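Local atomic coordinates of PKS (Streptomyces albus, PDB entry 4OQJ), a protein that probably catalyses carbon-carbon bond formation between carrier-protein-bound acyl units, as a ketosynthase domain of the "AT-less" type I polyketide synthase of oxazolomycin biosynthesis. Residues 110-115 and 697-702; 133-138 and 204-209; 564-569 and 659-664. One frame throughout, in Å; residues are numbered along the deposited sequence.

Contact 1 of 3, residues 110-115 and 697-702; sequences FLECAY and YPFERV
Glu112 OE2 is gripped by the backbone N of Asp89 and by a water 2.9 Å away, and this water also lies 2.7 Å from Glu700 O, so that it can link helix and loop. The second carboxylate oxygen, OE1, forms a salt bridge with Arg31. Held at both oxygens, the carboxylate lies flat against the Phe699 ring, the two planes only 9° apart. Glu112 CG sits over the centre of that ring, 3.9 Å from its centroid, in a CH-pi contact, while Glu112 CD approaches Phe699 CG to 3.6 Å. With CG anti to its carbonyl carbon (chi1 -77°) and the rest extended, the glutamate slides along the ring, its carboxylate over the CG end. Phe699 then turns an edge to the face of Tyr115, an offset edge-to-face pair with planes at 75° and Tyr115 CD1 3.8 Å from Phe699 CZ. Tyr697 CB touches Tyr115 CE1 obliquely. The sequence YPFERV matches the start of the YPFxRxR motif found in the linker that, in related polyketide synthases, runs back over the ketosynthase. Helix 105-121 is backed by helix 171-180 through Leu180; Tyr697 and Pro698 lean on helix 474-490, and Phe699 reaches Arg31 of strand 23-31.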
loop_
_atom_site.group_PDB
_atom_site.type_symbol
_atom_site.label_atom_id
_atom_site.label_comp_id
_atom_site.label_asym_id
_atom_site.label_seq_id
_atom_site.Cartn_x
_atom_site.Cartn_y
_atom_site.Cartn_z
ATOM N N PHE A 110 3.341 -12.956 12.146
ATOM C CA PHE A 110 2.217 -12.168 11.636
ATOM C C PHE A 110 1.057 -13.096 11.283
ATOM O O PHE A 110 -0.097 -12.765 11.511
ATOM C CB PHE A 110 2.552 -11.328 10.407
ATOM C CG PHE A 110 1.385 -10.498 9.967
ATOM C CD1 PHE A 110 1.018 -9.368 10.697
ATOM C CD2 PHE A 110 0.581 -10.905 8.932
ATOM C CE1 PHE A 110 -0.102 -8.640 10.345
ATOM C CE2 PHE A 110 -0.544 -10.180 8.567
ATOM C CZ PHE A 110 -0.881 -9.047 9.264
ATOM N N LEU A 111 1.379 -14.253 10.714
ATOM C CA LEU A 111 0.368 -15.229 10.334
ATOM C C LEU A 111 -0.397 -15.729 11.557
ATOM O O LEU A 111 -1.626 -15.776 11.556
ATOM C CB LEU A 111 1.011 -16.409 9.584
ATOM C CG LEU A 111 0.091 -17.578 9.201
ATOM C CD1 LEU A 111 -1.204 -17.108 8.478
ATOM C CD2 LEU A 111 0.835 -18.567 8.324
ATOM N N GLU A 112 0.310 -16.081 12.623
ATOM C CA GLU A 112 -0.398 -16.547 13.821
ATOM C C GLU A 112 -1.188 -15.395 14.434
ATOM O O GLU A 112 -2.309 -15.588 14.901
ATOM C CB GLU A 112 0.568 -17.138 14.842
ATOM C CG GLU A 112 1.045 -18.527 14.493
ATOM C CD GLU A 112 1.844 -19.176 15.612
ATOM O OE1 GLU A 112 2.062 -18.525 16.659
ATOM O OE2 GLU A 112 2.252 -20.343 15.457
ATOM N N CYS A 113 -0.613 -14.196 14.432
ATOM C CA CYS A 113 -1.303 -13.033 15.022
ATOM C C CYS A 113 -2.606 -12.674 14.260
ATOM O O CYS A 113 -3.627 -12.338 14.866
ATOM C CB CYS A 113 -0.371 -11.824 15.050
ATOM S SG CYS A 113 -1.030 -10.428 16.010
ATOM N N ALA A 114 -2.561 -12.746 12.934
ATOM C CA ALA A 114 -3.743 -12.481 12.113
ATOM C C ALA A 114 -4.838 -13.511 12.371
ATOM O O ALA A 114 -6.018 -13.164 12.455
ATOM C CB ALA A 114 -3.369 -12.469 10.629
ATOM N N TYR A 115 -4.444 -14.775 12.472
ATOM C CA TYR A 115 -5.354 -15.848 12.839
ATOM C C TYR A 115 -6.040 -15.499 14.163
ATOM O O TYR A 115 -7.256 -15.583 14.269
ATOM C CB TYR A 115 -4.583 -17.166 12.929
ATOM C CG TYR A 115 -5.395 -18.445 13.114
ATOM C CD1 TYR A 115 -6.029 -18.735 14.315
ATOM C CD2 TYR A 115 -5.456 -19.396 12.100
ATOM C CE1 TYR A 115 -6.740 -19.930 14.486
ATOM C CE2 TYR A 115 -6.148 -20.579 12.255
ATOM C CZ TYR A 115 -6.790 -20.845 13.446
ATOM O OH TYR A 115 -7.474 -22.031 13.586
ATOM N N TYR A 697 -6.494 -19.657 19.546
ATOM C CA TYR A 697 -5.952 -20.997 19.354
ATOM C C TYR A 697 -4.626 -21.223 20.102
ATOM O O TYR A 697 -3.758 -20.342 20.119
ATOM C CB TYR A 697 -5.747 -21.266 17.855
ATOM C CG TYR A 697 -5.452 -22.724 17.558
ATOM C CD1 TYR A 697 -6.484 -23.629 17.347
ATOM C CD2 TYR A 697 -4.145 -23.200 17.520
ATOM C CE1 TYR A 697 -6.226 -24.965 17.092
ATOM C CE2 TYR A 697 -3.875 -24.543 17.257
ATOM C CZ TYR A 697 -4.929 -25.423 17.047
ATOM O OH TYR A 697 -4.689 -26.766 16.799
ATOM N N PRO A 698 -4.469 -22.405 20.741
ATOM C CA PRO A 698 -3.213 -22.700 21.447
ATOM C C PRO A 698 -2.160 -23.280 20.496
ATOM O O PRO A 698 -1.898 -24.484 20.485
ATOM C CB PRO A 698 -3.641 -23.709 22.506
ATOM C CG PRO A 698 -4.781 -24.435 21.878
ATOM C CD PRO A 698 -5.504 -23.417 21.023
ATOM N N PHE A 699 -1.562 -22.403 19.695
ATOM C CA PHE A 699 -0.596 -22.807 18.688
ATOM C C PHE A 699 0.480 -23.683 19.291
ATOM O O PHE A 699 0.985 -23.386 20.365
ATOM C CB PHE A 699 0.049 -21.582 18.045
ATOM C CG PHE A 699 -0.931 -20.667 17.377
ATOM C CD1 PHE A 699 -1.475 -20.991 16.145
ATOM C CD2 PHE A 699 -1.311 -19.486 17.988
ATOM C CE1 PHE A 699 -2.372 -20.132 15.515
ATOM C CE2 PHE A 699 -2.211 -18.639 17.379
ATOM C CZ PHE A 699 -2.742 -18.953 16.153
ATOM N N GLU A 700 0.837 -24.765 18.610
ATOM C CA GLU A 700 1.874 -25.645 19.139
ATOM C C GLU A 700 3.199 -24.901 19.155
ATOM O O GLU A 700 3.571 -24.288 18.158
ATOM C CB GLU A 700 1.990 -26.928 18.306
ATOM C CG GLU A 700 2.797 -28.023 19.007
ATOM C CD GLU A 700 2.444 -29.419 18.532
ATOM O OE1 GLU A 700 1.236 -29.723 18.425
ATOM O OE2 GLU A 700 3.378 -30.212 18.279
ATOM N N ARG A 701 3.904 -24.932 20.281
ATOM C CA ARG A 701 5.186 -24.222 20.384
ATOM C C ARG A 701 6.348 -25.038 19.819
ATOM O O ARG A 701 7.212 -25.499 20.570
ATOM C CB ARG A 701 5.505 -23.864 21.838
ATOM C CG ARG A 701 4.538 -22.908 22.502
ATOM C CD ARG A 701 4.818 -22.813 24.007
ATOM N NE ARG A 701 6.111 -22.191 24.304
ATOM C CZ ARG A 701 7.241 -22.847 24.558
ATOM N NH1 ARG A 701 7.277 -24.174 24.567
ATOM N NH2 ARG A 701 8.351 -22.167 24.813
ATOM N N VAL A 702 6.373 -25.208 18.502
ATOM C CA VAL A 702 7.467 -25.907 17.833
ATOM C C VAL A 702 8.508 -24.908 17.337
ATOM O O VAL A 702 8.188 -23.950 16.628
ATOM C CB VAL A 702 6.944 -26.752 16.641
ATOM C CG1 VAL A 702 8.059 -27.597 16.037
ATOM C CG2 VAL A 702 5.797 -27.619 17.074
HETATM O O HOH W 1 3.670 -21.608 17.632
#

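Contact 2 of 3, residues 133-138 and 204-209; sequences GVYAGV and CLSLLS
Segment 204-209, the end of helix 195-209, meets residues 133-138 of strand 132-138 through a single pair, Ser206 and Tyr135, and its other residues face different neighbours. Cys204 turns from the strand toward Ile23 and Leu265, and Leu205 packs on Ser209 of the second subunit, so this turn of helix also lies at the dimer interface. Ser206 carries the contact: its OG is 2.5 Å from Tyr135 OH, a very short hydrogen bond in which either hydroxyl could donate. The serine oxygen arrives at the edge of the tyrosine ring, near its plane, and also lies 3.5 Å from Tyr135 CE1. Tyr135 CG is anti to its carbonyl carbon (chi1 -66°), which carries the phenol across to the helix. Ser206 OG is bonded to Asp211 as well, in the turn beyond the helix, and the serine chi1 of -102° departs from a staggered value.

This is the N-terminal half of the thiolase fold: helix 195-209 is the crossover between parallel strands 186-190 and 214-221, and strand 132-138 lies between them in the sheet. Leu207 and Leu208 both rest on Ile23, Leu207 also on Leu265 and Leu208 on Arg267. At Ser209 the side chain folds back one turn, OG lying 2.8 Å from Leu205 O. Leu205 O also accepts Ser209 N, at 2.9 Å, and the two donors reach it from opposite faces of its plane.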
loop_
_atom_site.group_PDB
_atom_site.type_symbol
_atom_site.label_atom_id
_atom_site.label_comp_id
_atom_site.label_asym_id
_atom_site.label_seq_id
_atom_site.Cartn_x
_atom_site.Cartn_y
_atom_site.Cartn_z
ATOM N N GLY A 133 -9.792 -8.221 3.079
ATOM C CA GLY A 133 -8.505 -7.739 2.617
ATOM C C GLY A 133 -7.467 -7.758 3.722
ATOM O O GLY A 133 -7.797 -7.953 4.897
ATOM N N VAL A 134 -6.207 -7.563 3.355
ATOM C CA VAL A 134 -5.144 -7.468 4.336
ATOM C C VAL A 134 -4.029 -6.540 3.874
ATOM O O VAL A 134 -3.482 -6.680 2.758
ATOM C CB VAL A 134 -4.553 -8.876 4.693
ATOM C CG1 VAL A 134 -4.130 -9.642 3.462
ATOM C CG2 VAL A 134 -3.393 -8.739 5.687
ATOM N N TYR A 135 -3.700 -5.586 4.742
ATOM C CA TYR A 135 -2.597 -4.656 4.548
ATOM C C TYR A 135 -1.605 -4.819 5.694
ATOM O O TYR A 135 -1.945 -4.632 6.857
ATOM C CB TYR A 135 -3.117 -3.216 4.473
ATOM C CG TYR A 135 -3.966 -2.976 3.251
ATOM C CD1 TYR A 135 -5.329 -3.270 3.235
ATOM C CD2 TYR A 135 -3.389 -2.497 2.084
ATOM C CE1 TYR A 135 -6.092 -3.059 2.073
ATOM C CE2 TYR A 135 -4.131 -2.285 0.950
ATOM C CZ TYR A 135 -5.469 -2.566 0.939
ATOM O OH TYR A 135 -6.157 -2.339 -0.244
ATOM N N ALA A 136 -0.375 -5.187 5.381
ATOM C CA ALA A 136 0.577 -5.511 6.436
ATOM C C ALA A 136 2.010 -5.270 5.993
ATOM O O ALA A 136 2.309 -5.297 4.800
ATOM C CB ALA A 136 0.403 -6.949 6.864
ATOM N N GLY A 137 2.892 -5.030 6.957
ATOM C CA GLY A 137 4.302 -4.828 6.659
ATOM C C GLY A 137 5.170 -5.510 7.698
ATOM O O GLY A 137 4.749 -5.659 8.835
ATOM N N VAL A 138 6.375 -5.921 7.309
ATOM C CA VAL A 138 7.349 -6.431 8.253
ATOM C C VAL A 138 8.617 -5.615 8.157
ATOM O O VAL A 138 8.868 -4.908 7.177
ATOM C CB VAL A 138 7.663 -7.928 8.020
ATOM C CG1 VAL A 138 6.397 -8.779 8.236
ATOM C CG2 VAL A 138 8.222 -8.153 6.633
ATOM N N CYS A 204 -8.743 1.174 5.715
ATOM C CA CYS A 204 -9.949 1.992 5.774
ATOM C C CYS A 204 -10.330 2.528 4.391
ATOM O O CYS A 204 -11.502 2.512 4.024
ATOM C CB CYS A 204 -9.760 3.144 6.755
ATOM S SG CYS A 204 -9.614 2.628 8.492
ATOM N N LEU A 205 -9.356 3.001 3.618
ATOM C CA LEU A 205 -9.649 3.475 2.247
ATOM C C LEU A 205 -10.259 2.352 1.400
ATOM O O LEU A 205 -11.250 2.546 0.681
ATOM C CB LEU A 205 -8.380 3.981 1.567
ATOM C CG LEU A 205 -8.321 5.464 1.226
ATOM C CD1 LEU A 205 -8.564 6.330 2.464
ATOM C CD2 LEU A 205 -6.976 5.775 0.605
ATOM N N SER A 206 -9.667 1.166 1.497
ATOM C CA SER A 206 -10.195 -0.002 0.788
ATOM C C SER A 206 -11.630 -0.307 1.176
ATOM O O SER A 206 -12.475 -0.541 0.308
ATOM C CB SER A 206 -9.345 -1.236 1.065
ATOM O OG SER A 206 -8.499 -1.513 -0.017
ATOM N N LEU A 207 -11.890 -0.322 2.482
ATOM C CA LEU A 207 -13.222 -0.602 3.018
ATOM C C LEU A 207 -14.236 0.402 2.541
ATOM O O LEU A 207 -15.354 0.046 2.184
ATOM C CB LEU A 207 -13.226 -0.598 4.547
ATOM C CG LEU A 207 -12.713 -1.855 5.243
ATOM C CD1 LEU A 207 -12.536 -1.588 6.724
ATOM C CD2 LEU A 207 -13.681 -3.002 5.050
ATOM N N LEU A 208 -13.854 1.667 2.546
ATOM C CA LEU A 208 -14.797 2.705 2.194
ATOM C C LEU A 208 -15.025 2.739 0.673
ATOM O O LEU A 208 -16.086 3.153 0.220
ATOM C CB LEU A 208 -14.307 4.047 2.730
ATOM C CG LEU A 208 -14.286 4.139 4.268
ATOM C CD1 LEU A 208 -13.755 5.480 4.726
ATOM C CD2 LEU A 208 -15.667 3.876 4.876
ATOM N N SER A 209 -14.047 2.275 -0.100
ATOM C CA SER A 209 -14.170 2.216 -1.559
ATOM C C SER A 209 -14.913 0.966 -2.030
ATOM O O SER A 209 -15.325 0.894 -3.183
ATOM C CB SER A 209 -12.792 2.230 -2.222
ATOM O OG SER A 209 -12.053 3.391 -1.867
#

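Contact 3 of 3, residues 564-569 and 659-664; sequences YEEAAA and VGTAFL
The first turn of helix 660-673 meets the junction between helices 557-566 and 568-581, where Glu566 brings its carboxylate to Thr661. One oxygen does the work: Glu566 OE1 accepts the Thr661 hydroxyl, with OG1 2.6 Å away, and also the backbone amide, with Thr661 N at 3.1 Å and an N-H...O angle of 149°. The hydroxyl uses the anti lone pair of OE1, on the side away from the other carboxylate oxygen, whereas the amide approaches almost in line with the C-O bond. Both donors of Thr661 can converge on one oxygen because OG1 stands beside the residue's own backbone N (chi1 -64°), anti to the carbonyl carbon. The extended glutamate side chain passes obliquely by the hydroxyl, so that Glu566 CB is also close to Thr661 OG1, at 3.3 Å. A negative group at the amino end of a helix probably gains from the helix dipole.

Having given its proton to the glutamate, Thr661 OG1 accepts one from a water 2.8 Å away. The same water reaches back to Glu566 O through a weak bond, forming a second, looser link between the two segments.

Beyond the polar pair the contact becomes apolar. Ala567 leaves helical geometry between the two helices, and its CB rests at 4.4 Å from Leu664 CD2, one turn further along helix 660-673. Gly660, with positive phi, leads directly into Thr661, and its N is hydrogen-bonded to His559. Leu664 packs on Leu563 of helix 557-566 and, together with Ala569 of helix 568-581, on Trp611, while Tyr564 leans the other way onto helix 585-590.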
loop_
_atom_site.group_PDB
_atom_site.type_symbol
_atom_site.label_atom_id
_atom_site.label_comp_id
_atom_site.label_asym_id
_atom_site.label_seq_id
_atom_site.Cartn_x
_atom_site.Cartn_y
_atom_site.Cartn_z
ATOM N N TYR A 564 -41.453 -30.200 19.370
ATOM C CA TYR A 564 -42.450 -29.534 18.552
ATOM C C TYR A 564 -42.576 -28.082 18.975
ATOM O O TYR A 564 -42.636 -27.189 18.137
ATOM C CB TYR A 564 -43.808 -30.230 18.671
ATOM C CG TYR A 564 -44.778 -29.867 17.565
ATOM C CD1 TYR A 564 -44.720 -30.504 16.328
ATOM C CD2 TYR A 564 -45.751 -28.894 17.749
ATOM C CE1 TYR A 564 -45.607 -30.195 15.313
ATOM C CE2 TYR A 564 -46.643 -28.571 16.730
ATOM C CZ TYR A 564 -46.562 -29.226 15.516
ATOM O OH TYR A 564 -47.437 -28.912 14.497
ATOM N N GLU A 565 -42.612 -27.859 20.284
ATOM C CA GLU A 565 -42.719 -26.515 20.830
ATOM C C GLU A 565 -41.439 -25.714 20.647
ATOM O O GLU A 565 -41.493 -24.523 20.336
ATOM C CB GLU A 565 -43.080 -26.589 22.319
ATOM C CG GLU A 565 -43.339 -25.245 22.983
ATOM C CD GLU A 565 -43.514 -25.372 24.486
ATOM O OE1 GLU A 565 -44.593 -25.827 24.921
ATOM O OE2 GLU A 565 -42.569 -25.028 25.231
ATOM N N GLU A 566 -40.289 -26.365 20.817
ATOM C CA GLU A 566 -39.019 -25.649 20.965
ATOM C C GLU A 566 -38.194 -25.516 19.692
ATOM O O GLU A 566 -37.389 -24.585 19.575
ATOM C CB GLU A 566 -38.158 -26.340 22.026
ATOM C CG GLU A 566 -38.816 -26.456 23.391
ATOM C CD GLU A 566 -38.141 -27.495 24.271
ATOM O OE1 GLU A 566 -37.040 -27.953 23.909
ATOM O OE2 GLU A 566 -38.714 -27.862 25.319
ATOM N N ALA A 567 -38.370 -26.440 18.750
ATOM C CA ALA A 567 -37.548 -26.460 17.535
ATOM C C ALA A 567 -38.377 -26.257 16.255
ATOM O O ALA A 567 -39.111 -27.144 15.816
ATOM C CB ALA A 567 -36.758 -27.774 17.462
ATOM N N ALA A 568 -38.228 -25.085 15.650
ATOM C CA ALA A 568 -39.001 -24.717 14.470
ATOM C C ALA A 568 -38.776 -25.693 13.325
ATOM O O ALA A 568 -39.714 -26.039 12.612
ATOM C CB ALA A 568 -38.647 -23.298 14.025
ATOM N N ALA A 569 -37.537 -26.141 13.149
ATOM C CA ALA A 569 -37.214 -27.054 12.052
ATOM C C ALA A 569 -37.900 -28.402 12.257
ATOM O O ALA A 569 -38.363 -29.037 11.305
ATOM C CB ALA A 569 -35.703 -27.228 11.935
ATOM N N VAL A 659 -34.658 -35.029 27.331
ATOM C CA VAL A 659 -35.556 -34.953 26.180
ATOM C C VAL A 659 -35.560 -33.550 25.601
ATOM O O VAL A 659 -34.837 -32.681 26.075
ATOM C CB VAL A 659 -36.992 -35.344 26.566
ATOM C CG1 VAL A 659 -37.015 -36.756 27.144
ATOM C CG2 VAL A 659 -37.573 -34.344 27.567
ATOM N N GLY A 660 -36.387 -33.335 24.583
ATOM C CA GLY A 660 -36.487 -32.049 23.925
ATOM C C GLY A 660 -35.187 -31.548 23.323
ATOM O O GLY A 660 -34.358 -32.317 22.827
ATOM N N THR A 661 -35.015 -30.234 23.365
ATOM C CA THR A 661 -33.899 -29.584 22.697
ATOM C C THR A 661 -32.565 -30.108 23.220
ATOM O O THR A 661 -31.615 -30.261 22.457
ATOM C CB THR A 661 -33.971 -28.052 22.873
ATOM O OG1 THR A 661 -35.144 -27.557 22.220
ATOM C CG2 THR A 661 -32.754 -27.375 22.272
ATOM N N ALA A 662 -32.502 -30.404 24.513
ATOM C CA ALA A 662 -31.287 -30.957 25.109
ATOM C C ALA A 662 -30.878 -32.250 24.406
ATOM O O ALA A 662 -29.695 -32.495 24.176
ATOM C CB ALA A 662 -31.493 -31.207 26.573
ATOM N N PHE A 663 -31.855 -33.081 24.061
ATOM C CA PHE A 663 -31.539 -34.322 23.373
ATOM C C PHE A 663 -31.058 -34.059 21.956
ATOM O O PHE A 663 -30.064 -34.629 21.506
ATOM C CB PHE A 663 -32.742 -35.256 23.310
ATOM C CG PHE A 663 -32.547 -36.380 22.341
ATOM C CD1 PHE A 663 -31.760 -37.466 22.683
ATOM C CD2 PHE A 663 -33.097 -36.327 21.071
ATOM C CE1 PHE A 663 -31.550 -38.503 21.782
ATOM C CE2 PHE A 663 -32.899 -37.363 20.165
ATOM C CZ PHE A 663 -32.120 -38.451 20.526
ATOM N N LEU A 664 -31.784 -33.206 21.248
ATOM C CA LEU A 664 -31.458 -32.886 19.868
ATOM C C LEU A 664 -30.062 -32.281 19.745
ATOM O O LEU A 664 -29.313 -32.618 18.839
ATOM C CB LEU A 664 -32.485 -31.923 19.298
ATOM C CG LEU A 664 -32.307 -31.546 17.831
ATOM C CD1 LEU A 664 -32.203 -32.793 16.963
ATOM C CD2 LEU A 664 -33.472 -30.703 17.385
HETATM O O HOH W 2 -34.909 -25.885 19.976
#

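Contacts 1 and 2 are buried and belong to the same body of the fold: helix 105-121 is followed in the chain by strand 132-138, and the two pack directly, with Phe110 CZ 3.4 Å from Ala136 CB. Contact 3 is partly buried and lies well apart, its nearest atoms about 24 Å from contact 1 and 33 Å from contact 2, in a helical region toward one end of the elongated molecule. Chemistry differs accordingly. Contact 1 is mostly ring packing around a carboxylate whose strongest partners lie elsewhere; contact 2 depends on one hydroxyl pair at the dimer interface; contact 3 joins helix ends through a carboxylate and water.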